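PDB 3AJC: flagellar motor switch protein FliG from Thermotoga maritima, which probably forms part of a switch complex at the base of the flagellar basal body that interacts with chemotaxis proteins and with motor components determining the direction of rotation. Local coordinates for residues T27-L32 against K57-L62. Residues are numbered along the deposited sequence; the frame is centred on the assembly and turned at random.
Sequences TIAVVL and KRIALL
A29 of helix 25-33 presses its methyl group into helix 49-60, where R58 and I59 meet it together: A29 CB lies 3.6 Å from R58 CB. So small a side chain lets the two backbones come close, with the CA atoms of A29 and I59 4.9 Å apart. I59 is the side chain to follow outward. Its CB starts off to one side of the facing helix; CG1, set anti to the carbonyl carbon (chi1 -70°), turns back across and meets both CA and CB of A29, each at 3.6 Å. From there the chain runs on extended (chi2 177°), carrying CD1 to 3.9 Å from L32 CB, one helical turn beyond A29. L32 in turn packs on A40, I43 and L44 of helix 37-46, so a third helix closes this side of the core. This is all-helical packing within the FliG middle domain, and no hydrogen bond links the two segments. Only the CB end of R58 joins the apolar contact; the extended chain then leads its guanidinium away, and NH1 makes a hydrogen bond to Q26 OE1. Both residues belong to the EHPQR motif, important for interaction with FliM. Past the end of helix 49-60, the L62 side chain points back toward helix 25-33 and crosses that of V30 at about a right angle. Its CD1 rests against two side chains at once, 4.1 Å from V30 CG2 and 4.2 Å from A29 CB.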
ATOM      1  N   THR A  27      14.806  14.337   7.664  1.00 42.77           N
ATOM      2  CA  THR A  27      15.496  14.447   6.390  1.00 42.18           C
ATOM      3  C   THR A  27      15.529  13.075   5.719  1.00 40.26           C
ATOM      4  O   THR A  27      15.495  12.962   4.489  1.00 41.31           O
ATOM      5  CB  THR A  27      16.928  14.961   6.605  1.00 43.74           C
ATOM      6  OG1 THR A  27      16.875  16.214   7.303  1.00 47.80           O
ATOM      7  CG2 THR A  27      17.640  15.154   5.280  1.00 44.34           C
ATOM      8  N   ILE A  28      15.598  12.031   6.537  1.00 37.47           N
ATOM      9  CA  ILE A  28      15.616  10.663   6.025  1.00 35.79           C
ATOM     10  C   ILE A  28      14.247  10.348   5.428  1.00 33.36           C
ATOM     11  O   ILE A  28      14.150   9.809   4.324  1.00 31.20           O
ATOM     12  CB  ILE A  28      15.932   9.647   7.155  1.00 36.54           C
ATOM     13  CG1 ILE A  28      17.351   9.889   7.685  1.00 35.59           C
ATOM     14  CG2 ILE A  28      15.784   8.216   6.630  1.00 35.42           C
ATOM     15  CD1 ILE A  28      17.760   8.955   8.821  1.00 35.67           C
ATOM     16  N   ALA A  29      13.198  10.705   6.168  1.00 32.22           N
ATOM     17  CA  ALA A  29      11.820  10.494   5.737  1.00 34.23           C
ATOM     18  C   ALA A  29      11.572  11.127   4.369  1.00 36.58           C
ATOM     19  O   ALA A  29      10.926  10.534   3.499  1.00 39.08           O
ATOM     20  CB  ALA A  29      10.875  11.083   6.754  1.00 33.91           C
ATOM     21  N   VAL A  30      12.099  12.330   4.173  1.00 37.66           N
ATOM     22  CA  VAL A  30      11.930  13.040   2.910  1.00 36.08           C
ATOM     23  C   VAL A  30      12.565  12.327   1.726  1.00 36.17           C
ATOM     24  O   VAL A  30      11.945  12.199   0.661  1.00 35.49           O
ATOM     25  CB  VAL A  30      12.520  14.474   2.984  1.00 36.05           C
ATOM     26  CG1 VAL A  30      12.645  15.059   1.588  1.00 33.43           C
ATOM     27  CG2 VAL A  30      11.624  15.353   3.836  1.00 35.44           C
ATOM     28  N   VAL A  31      13.804  11.885   1.899  1.00 35.96           N
ATOM     29  CA  VAL A  31      14.508  11.201   0.824  1.00 37.02           C
ATOM     30  C   VAL A  31      13.815   9.901   0.433  1.00 36.66           C
ATOM     31  O   VAL A  31      13.618   9.630  -0.747  1.00 39.28           O
ATOM     32  CB  VAL A  31      15.970  10.864   1.216  1.00 38.04           C
ATOM     33  CG1 VAL A  31      16.641  10.082   0.076  1.00 39.31           C
ATOM     34  CG2 VAL A  31      16.745  12.139   1.515  1.00 36.23           C
ATOM     35  N   LEU A  32      13.439   9.101   1.424  1.00 37.96           N
ATOM     36  CA  LEU A  32      12.806   7.814   1.157  1.00 37.49           C
ATOM     37  C   LEU A  32      11.415   7.934   0.554  1.00 39.25           C
ATOM     38  O   LEU A  32      11.037   7.128  -0.308  1.00 36.77           O
ATOM     39  CB  LEU A  32      12.725   6.966   2.436  1.00 35.94           C
ATOM     40  CG  LEU A  32      14.006   6.564   3.191  1.00 34.12           C
ATOM     41  CD1 LEU A  32      13.747   5.304   4.019  1.00 31.76           C
ATOM     42  CD2 LEU A  32      15.112   6.291   2.215  1.00 32.20           C
ATOM     43  N   LYS A  57       7.498   6.608  10.861  1.00 37.50           N
ATOM     44  CA  LYS A  57       6.413   7.461  11.344  1.00 38.98           C
ATOM     45  C   LYS A  57       6.428   8.826  10.634  1.00 38.24           C
ATOM     46  O   LYS A  57       5.376   9.331  10.229  1.00 37.08           O
ATOM     47  CB  LYS A  57       6.523   7.655  12.856  1.00 40.08           C
ATOM     48  CG  LYS A  57       5.331   8.374  13.477  1.00 45.39           C
ATOM     49  CD  LYS A  57       5.490   8.524  14.983  1.00 47.38           C
ATOM     50  CE  LYS A  57       6.567   9.544  15.325  1.00 50.54           C
ATOM     51  NZ  LYS A  57       6.737   9.714  16.804  1.00 52.70           N
ATOM     52  N   ARG A  58       7.614   9.413  10.476  1.00 36.91           N
ATOM     53  CA  ARG A  58       7.750  10.701   9.806  1.00 37.48           C
ATOM     54  C   ARG A  58       7.342  10.607   8.340  1.00 38.79           C
ATOM     55  O   ARG A  58       6.866  11.582   7.753  1.00 37.71           O
ATOM     56  CB  ARG A  58       9.188  11.206   9.905  1.00 38.88           C
ATOM     57  CG  ARG A  58       9.523  11.814  11.249  1.00 44.06           C
ATOM     58  CD  ARG A  58      11.007  12.098  11.375  1.00 48.19           C
ATOM     59  NE  ARG A  58      11.334  12.650  12.686  1.00 52.22           N
ATOM     60  CZ  ARG A  58      11.030  13.883  13.072  1.00 55.84           C
ATOM     61  NH1 ARG A  58      10.396  14.705  12.248  1.00 56.73           N
ATOM     62  NH2 ARG A  58      11.348  14.293  14.294  1.00 58.46           N
ATOM     63  N   ILE A  59       7.538   9.436   7.741  1.00 38.96           N
ATOM     64  CA  ILE A  59       7.157   9.249   6.349  1.00 38.16           C
ATOM     65  C   ILE A  59       5.633   9.219   6.295  1.00 39.70           C
ATOM     66  O   ILE A  59       5.008   9.779   5.381  1.00 40.40           O
ATOM     67  CB  ILE A  59       7.720   7.922   5.779  1.00 36.83           C
ATOM     68  CG1 ILE A  59       9.245   8.026   5.632  1.00 35.97           C
ATOM     69  CG2 ILE A  59       7.063   7.609   4.435  1.00 36.02           C
ATOM     70  CD1 ILE A  59       9.924   6.756   5.135  1.00 31.18           C
ATOM     71  N   ALA A  60       5.044   8.570   7.294  1.00 39.23           N
ATOM     72  CA  ALA A  60       3.600   8.440   7.390  1.00 41.32           C
ATOM     73  C   ALA A  60       2.934   9.794   7.630  1.00 43.67           C
ATOM     74  O   ALA A  60       1.852  10.059   7.109  1.00 44.02           O
ATOM     75  CB  ALA A  60       3.243   7.477   8.510  1.00 38.36           C
ATOM     76  N   LEU A  61       3.590  10.652   8.412  1.00 45.53           N
ATOM     77  CA  LEU A  61       3.052  11.971   8.739  1.00 47.45           C
ATOM     78  C   LEU A  61       3.870  13.091   8.111  1.00 50.06           C
ATOM     79  O   LEU A  61       3.944  14.194   8.649  1.00 51.64           O
ATOM     80  CB  LEU A  61       3.035  12.143  10.259  1.00 46.39           C
ATOM     81  CG  LEU A  61       2.325  11.069  11.092  1.00 44.80           C
ATOM     82  CD1 LEU A  61       2.740  11.230  12.537  1.00 41.33           C
ATOM     83  CD2 LEU A  61       0.807  11.173  10.942  1.00 43.10           C
ATOM     84  N   LEU A  62       4.465  12.801   6.960  1.00 51.90           N
ATOM     85  CA  LEU A  62       5.331  13.750   6.277  1.00 55.15           C
ATOM     86  C   LEU A  62       4.965  15.236   6.274  1.00 59.19           C
ATOM     87  O   LEU A  62       5.785  16.068   6.641  1.00 60.37           O
ATOM     88  CB  LEU A  62       5.578  13.299   4.838  1.00 54.76           C
ATOM     89  CG  LEU A  62       6.787  14.003   4.214  1.00 54.28           C
ATOM     90  CD1 LEU A  62       8.055  13.586   4.942  1.00 53.55           C
ATOM     91  CD2 LEU A  62       6.882  13.643   2.742  1.00 55.68           C
TER